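Local coordinates for protein EST1E (Clostridium proteoclasticum, PDB 2WTM) that hydrolyses ester bonds as a promiscuous feruloyl esterase of the alpha/beta-hydrolase superfamily, probably through a catalytic triad, at residues V237-A240 with V241-F244; A119-R122 with D123-K126. All blocks are in the same frame, centred on the assembly; numbering follows the deposited sequence.

Interaction 1: residues V237-A240 with V241-F244; sequences VTEA and VKEF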
ATOM      1  N   VAL A 237      10.504  28.656  -9.182  1.00 16.23           N
ATOM      2  CA  VAL A 237      10.548  27.308  -8.574  1.00 15.84           C
ATOM      3  C   VAL A 237      11.986  26.777  -8.517  1.00 15.05           C
ATOM      4  O   VAL A 237      12.444  26.330  -7.455  1.00 16.08           O
ATOM      5  CB  VAL A 237       9.639  26.329  -9.329  1.00 15.09           C
ATOM      6  CG1 VAL A 237       9.737  24.902  -8.747  1.00 13.48           C
ATOM      7  CG2 VAL A 237       8.204  26.814  -9.323  1.00 14.92           C
ATOM      8  N   THR A 238      12.716  26.808  -9.626  1.00 16.27           N
ATOM      9  CA  THR A 238      14.031  26.262  -9.592  1.00 16.33           C
ATOM     10  C   THR A 238      14.937  27.110  -8.688  1.00 15.72           C
ATOM     11  O   THR A 238      15.787  26.590  -8.036  1.00 15.89           O
ATOM     12  CB  THR A 238      14.657  26.182 -10.983  1.00 17.56           C
ATOM     13  OG1 THR A 238      14.664  27.487 -11.560  1.00 18.78           O
ATOM     14  CG2 THR A 238      13.853  25.294 -11.908  1.00 18.22           C
ATOM     15  N   GLU A 239      14.739  28.422  -8.633  1.00 16.86           N
ATOM     16  CA  GLU A 239      15.551  29.191  -7.661  1.00 18.26           C
ATOM     17  C   GLU A 239      15.266  28.812  -6.207  1.00 17.41           C
ATOM     18  O   GLU A 239      16.155  28.792  -5.360  1.00 17.92           O
ATOM     19  CB  GLU A 239      15.369  30.707  -7.853  1.00 20.30           C
ATOM     20  CG  GLU A 239      16.244  31.289  -8.928  1.00 26.92           C
ATOM     21  CD  GLU A 239      17.733  30.924  -8.746  1.00 32.90           C
ATOM     22  OE1 GLU A 239      18.397  31.296  -7.723  1.00 33.72           O
ATOM     23  OE2 GLU A 239      18.195  30.186  -9.643  1.00 39.18           O
ATOM     24  N   ALA A 240      14.020  28.442  -5.930  1.00 15.63           N
ATOM     25  CA  ALA A 240      13.704  28.105  -4.538  1.00 16.10           C
ATOM     26  C   ALA A 240      14.322  26.745  -4.147  1.00 15.26           C
ATOM     27  O   ALA A 240      14.850  26.547  -3.070  1.00 15.26           O
ATOM     28  CB  ALA A 240      12.227  28.082  -4.356  1.00 16.16           C
ATOM     29  N   VAL A 241      14.242  25.809  -5.085  1.00 15.74           N
ATOM     30  CA  VAL A 241      14.850  24.480  -4.929  1.00 15.96           C
ATOM     31  C   VAL A 241      16.364  24.620  -4.761  1.00 14.68           C
ATOM     32  O   VAL A 241      16.958  24.048  -3.878  1.00 14.35           O
ATOM     33  CB  VAL A 241      14.513  23.592  -6.156  1.00 15.88           C
ATOM     34  CG1 VAL A 241      15.372  22.334  -6.219  1.00 16.50           C
ATOM     35  CG2 VAL A 241      13.000  23.241  -6.162  1.00 15.24           C
ATOM     36  N   LYS A 242      16.959  25.458  -5.588  1.00 15.84           N
ATOM     37  CA  LYS A 242      18.388  25.706  -5.528  1.00 17.03           C
ATOM     38  C   LYS A 242      18.848  26.262  -4.196  1.00 16.53           C
ATOM     39  O   LYS A 242      19.756  25.729  -3.597  1.00 17.32           O
ATOM     40  CB  LYS A 242      18.777  26.632  -6.669  1.00 16.99           C
ATOM     41  CG  LYS A 242      20.270  26.918  -6.725  1.00 18.41           C
ATOM     42  CD  LYS A 242      20.579  28.136  -7.651  1.00 18.66           C
ATOM     43  CE  LYS A 242      22.042  28.122  -8.079  1.00 22.20           C
ATOM     44  NZ  LYS A 242      22.419  29.311  -8.957  1.00 19.02           N
ATOM     45  N   GLU A 243      18.180  27.304  -3.698  1.00 18.33           N
ATOM     46  CA  GLU A 243      18.608  27.936  -2.433  1.00 19.94           C
ATOM     47  C   GLU A 243      18.438  27.000  -1.217  1.00 17.68           C
ATOM     48  O   GLU A 243      19.290  26.805  -0.378  1.00 17.31           O
ATOM     49  CB  GLU A 243      17.805  29.209  -2.186  1.00 21.03           C
ATOM     50  CG  GLU A 243      18.288  30.386  -3.110  1.00 26.18           C
ATOM     51  CD  GLU A 243      17.465  31.698  -3.011  1.00 28.09           C
ATOM     52  OE1 GLU A 243      16.760  31.926  -1.958  1.00 39.69           O
ATOM     53  OE2 GLU A 243      17.544  32.492  -4.015  1.00 35.20           O
ATOM     54  N   PHE A 244      17.239  26.188  -1.319  1.00 15.63           N
ATOM     55  CA  PHE A 244      17.014  25.285  -0.224  1.00 15.53           C
ATOM     56  C   PHE A 244      18.025  24.169  -0.173  1.00 15.47           C
ATOM     57  O   PHE A 244      18.495  23.777   0.902  1.00 15.88           O
ATOM     58  CB  PHE A 244      15.543  24.757  -0.347  1.00 15.46           C
ATOM     59  CG  PHE A 244      15.213  23.613   0.574  1.00 15.75           C
ATOM     60  CD1 PHE A 244      14.864  23.838   1.872  1.00 18.81           C
ATOM     61  CD2 PHE A 244      15.240  22.319   0.114  1.00 16.56           C
ATOM     62  CE1 PHE A 244      14.515  22.765   2.706  1.00 16.52           C
ATOM     63  CE2 PHE A 244      14.937  21.236   0.949  1.00 14.81           C
ATOM     64  CZ  PHE A 244      14.547  21.499   2.243  1.00 16.17           C
TER
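Four successive i-to-i+4 backbone bonds, from V241 N to V237 O, K242 N to T238 O, E243 N to E239 O and F244 N to A240 O, carry the chain through two turns of regular alpha-helix. The first is nearly straight, at 169°, and the set spans no more than 2.9 Å (K242 N to T238 O) to 3.0 Å (V241 N to V237 O). What distinguishes this segment of the helix is the division of its side chains between two faces. On the buried one, CG2 of V241 rests 3.4 Å from the carbonyl oxygen V237 O, while V237 CG1 and V241 CG2 only just meet, at 4.5 Å. The polar face is organised by E239. Its chain bends at chi2 (-52°), which turns the carboxylate toward K242 and lays it alongside that side chain, both pointing the same way. A carboxylate oxygen meets aliphatic carbon: E239 OE2 stands 3.7 Å from K242 CD. K242 NZ remains 4.4 Å from E239 OE2, too far for a salt bridge, although the attraction may still favour the arrangement. E243 approaches the same glutamate from one turn further on; its OE2 lies 4.0 Å from E239 OE1, the two carboxylate planes turned 68° apart. The nearby lysine may soften the repulsion between these like charges. Such an amphipathic pattern suits a helix that flanks the central sheet of an alpha/beta-hydrolase. Within helix 234-249, V237 reaches L131 and V195 of strands 125-131 and 192-197, and F244 lies against A127, I129 and L193 of the same two strands. Helix 43-54 borders 237-244 through A47 and T51 against T238, L52 against V241, and T51 against K242.

Interaction 2: residues A119-R122 with D123-K126; sequences AMER and DIIK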
ATOM      1  N   ALA A 119       8.616   9.761   4.781  1.00 10.01           N
ATOM      2  CA  ALA A 119       8.317   9.363   6.142  1.00 10.36           C
ATOM      3  C   ALA A 119       8.687   7.904   6.385  1.00 11.50           C
ATOM      4  O   ALA A 119       9.221   7.564   7.434  1.00 12.78           O
ATOM      5  CB  ALA A 119       6.885   9.704   6.447  1.00 10.45           C
ATOM      6  N   MET A 120       8.369   7.019   5.452  1.00 11.07           N
ATOM      7  CA  MET A 120       8.666   5.623   5.602  1.00 11.52           C
ATOM      8  C   MET A 120      10.143   5.378   5.582  1.00 10.92           C
ATOM      9  O   MET A 120      10.635   4.375   6.098  1.00 11.43           O
ATOM     10  CB  MET A 120       7.990   4.848   4.464  1.00 10.94           C
ATOM     11  CG  MET A 120       6.471   4.986   4.467  1.00 11.69           C
ATOM     12  SD  MET A 120       5.717   4.339   2.905  1.00 16.82           S
ATOM     13  CE  MET A 120       5.938   2.805   3.385  1.00 15.55           C
ATOM     14  N   GLU A 121      10.884   6.310   4.959  1.00 11.48           N
ATOM     15  CA  GLU A 121      12.344   6.266   4.787  1.00 11.64           C
ATOM     16  C   GLU A 121      13.039   7.401   5.589  1.00 13.08           C
ATOM     17  O   GLU A 121      14.042   7.959   5.158  1.00 12.08           O
ATOM     18  CB  GLU A 121      12.736   6.404   3.297  1.00 12.17           C
ATOM     19  CG  GLU A 121      12.197   5.330   2.452  1.00 11.13           C
ATOM     20  CD  GLU A 121      13.007   4.039   2.457  1.00 13.99           C
ATOM     21  OE1 GLU A 121      13.810   3.805   3.394  1.00 14.31           O
ATOM     22  OE2 GLU A 121      12.795   3.224   1.514  1.00 14.83           O
ATOM     23  N   ARG A 122      12.507   7.724   6.752  1.00 13.97           N
ATOM     24  CA  ARG A 122      12.846   9.014   7.416  1.00 16.35           C
ATOM     25  C   ARG A 122      14.264   9.002   7.955  1.00 16.56           C
ATOM     26  O   ARG A 122      14.841  10.078   8.078  1.00 18.11           O
ATOM     27  CB  ARG A 122      11.809   9.361   8.488  1.00 16.56           C
ATOM     28  CG  ARG A 122      11.648   8.276   9.597  1.00 18.14           C
ATOM     29  CD  ARG A 122      10.382   8.522  10.385  1.00 19.32           C
ATOM     30  NE  ARG A 122      10.011   7.412  11.288  1.00 21.99           N
ATOM     31  CZ  ARG A 122       9.412   6.272  10.940  1.00 28.77           C
ATOM     32  NH1 ARG A 122       9.116   6.006   9.678  1.00 29.82           N
ATOM     33  NH2 ARG A 122       9.112   5.361  11.870  1.00 27.70           N
ATOM     34  N   ASP A 123      14.817   7.800   8.191  1.00 15.43           N
ATOM     35  CA  ASP A 123      16.208   7.617   8.593  1.00 17.22           C
ATOM     36  C   ASP A 123      17.178   7.961   7.461  1.00 17.83           C
ATOM     37  O   ASP A 123      18.307   8.355   7.766  1.00 18.96           O
ATOM     38  CB  ASP A 123      16.492   6.226   9.176  1.00 17.87           C
ATOM     39  CG  ASP A 123      15.939   5.069   8.359  1.00 20.75           C
ATOM     40  OD1 ASP A 123      15.014   5.278   7.565  1.00 20.12           O
ATOM     41  OD2 ASP A 123      16.376   3.921   8.608  1.00 23.60           O
ATOM     42  N   ILE A 124      16.729   7.820   6.205  1.00 16.45           N
ATOM     43  CA  ILE A 124      17.572   7.731   4.992  1.00 16.71           C
ATOM     44  C   ILE A 124      17.470   9.040   4.231  1.00 15.41           C
ATOM     45  O   ILE A 124      18.399   9.465   3.578  1.00 17.05           O
ATOM     46  CB  ILE A 124      17.013   6.567   3.989  1.00 18.17           C
ATOM     47  CG1 ILE A 124      16.833   5.239   4.689  1.00 23.86           C
ATOM     48  CG2 ILE A 124      17.869   6.373   2.750  1.00 21.53           C
ATOM     49  CD1 ILE A 124      18.119   4.797   5.433  1.00 24.65           C
ATOM     50  N   ILE A 125      16.303   9.635   4.211  1.00 13.06           N
ATOM     51  CA  ILE A 125      16.042  10.797   3.337  1.00 12.29           C
ATOM     52  C   ILE A 125      16.325  12.071   4.086  1.00 12.87           C
ATOM     53  O   ILE A 125      15.623  12.413   5.042  1.00 12.65           O
ATOM     54  CB  ILE A 125      14.578  10.783   2.789  1.00 12.36           C
ATOM     55  CG1 ILE A 125      14.256   9.439   2.135  1.00 10.60           C
ATOM     56  CG2 ILE A 125      14.338  12.006   1.927  1.00 10.41           C
ATOM     57  CD1 ILE A 125      15.232   9.148   0.979  1.00 11.34           C
ATOM     58  N   LYS A 126      17.320  12.831   3.615  1.00 13.13           N
ATOM     59  CA  LYS A 126      17.844  13.921   4.390  1.00 13.65           C
ATOM     60  C   LYS A 126      17.008  15.208   4.370  1.00 12.96           C
ATOM     61  O   LYS A 126      16.992  15.999   5.311  1.00 14.76           O
ATOM     62  CB  LYS A 126      19.266  14.180   3.909  1.00 14.91           C
ATOM     63  CG  LYS A 126      19.998  15.320   4.686  1.00 17.03           C
ATOM     64  CD  LYS A 126      21.495  15.193   4.318  1.00 19.33           C
ATOM     65  CE  LYS A 126      22.406  16.301   4.973  1.00 22.92           C
ATOM     66  NZ  LYS A 126      21.917  17.567   4.584  1.00 25.72           N
TER
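E121 meets I124 and I125, three and four residues further on, and its side chain can be traced outward atom by atom. CB sits against I125 CG1, 3.6 Å away. Beyond CG, a bend at chi2 (-82°) swings the carboxylate across I124, whose CG1 lies 3.6 Å from E121 OE1. That oxygen also has a long, weak ion pair with R174 of the second subunit, and L87 and V90 of helix 79-93 also pack against this side chain. The backbone oxygen of the same residue does the closing of the turn: E121 O accepts from I125 N at 3.0 Å, the donor lying almost on the line of the carbonyl, and from I124 N at 2.9 Å, this one standing 47° out of the carbonyl plane. Two amides thus grip one oxygen from different directions, just where the chain abandons helical geometry. This is the connection from helix to strand in a beta-alpha-beta unit of the alpha/beta-hydrolase fold, in which strand 99-107, helix 109-120 and strand 125-131 follow one another; I124 and I125 both pack on I102 of the first strand. R122 reaches back along the helix end. Its CG lies between the backbone N and the carbonyl carbon (chi1 58°), and the chain then runs extended until NH1 donates to A119 O, 2.7 Å away and in the guanidinium plane, covering a carbonyl of the last helical turn. The remaining nitrogens serve the dimer, NE pairing with E154 and NH2 with Q177 of the second subunit. D123 holds its OD1 4.6 Å from E121 OE1, and its salt bridge to R174 of the second subunit probably offsets the like charges there.

Overall arrangement
Both contacts are local, one within a helix and one at a helix end. Interaction 1 repeats one kind of backbone bond along the middle of a helix; interaction 2 gathers two amides on a single oxygen. Both are partly buried, and both involve strand 125-131: interaction 2 leads into it, whereas the apolar face of interaction 1 packs on it further along. Their polar sides differ most. The charged groups of 237-244 interact loosely among themselves, and no other chain touches that segment, while those of E121, R122 and D123 engage the second subunit. K126 bonds within its own chain, to Q248 of helix 234-249 and Y103. The centres are about 21 Å apart, without direct contact.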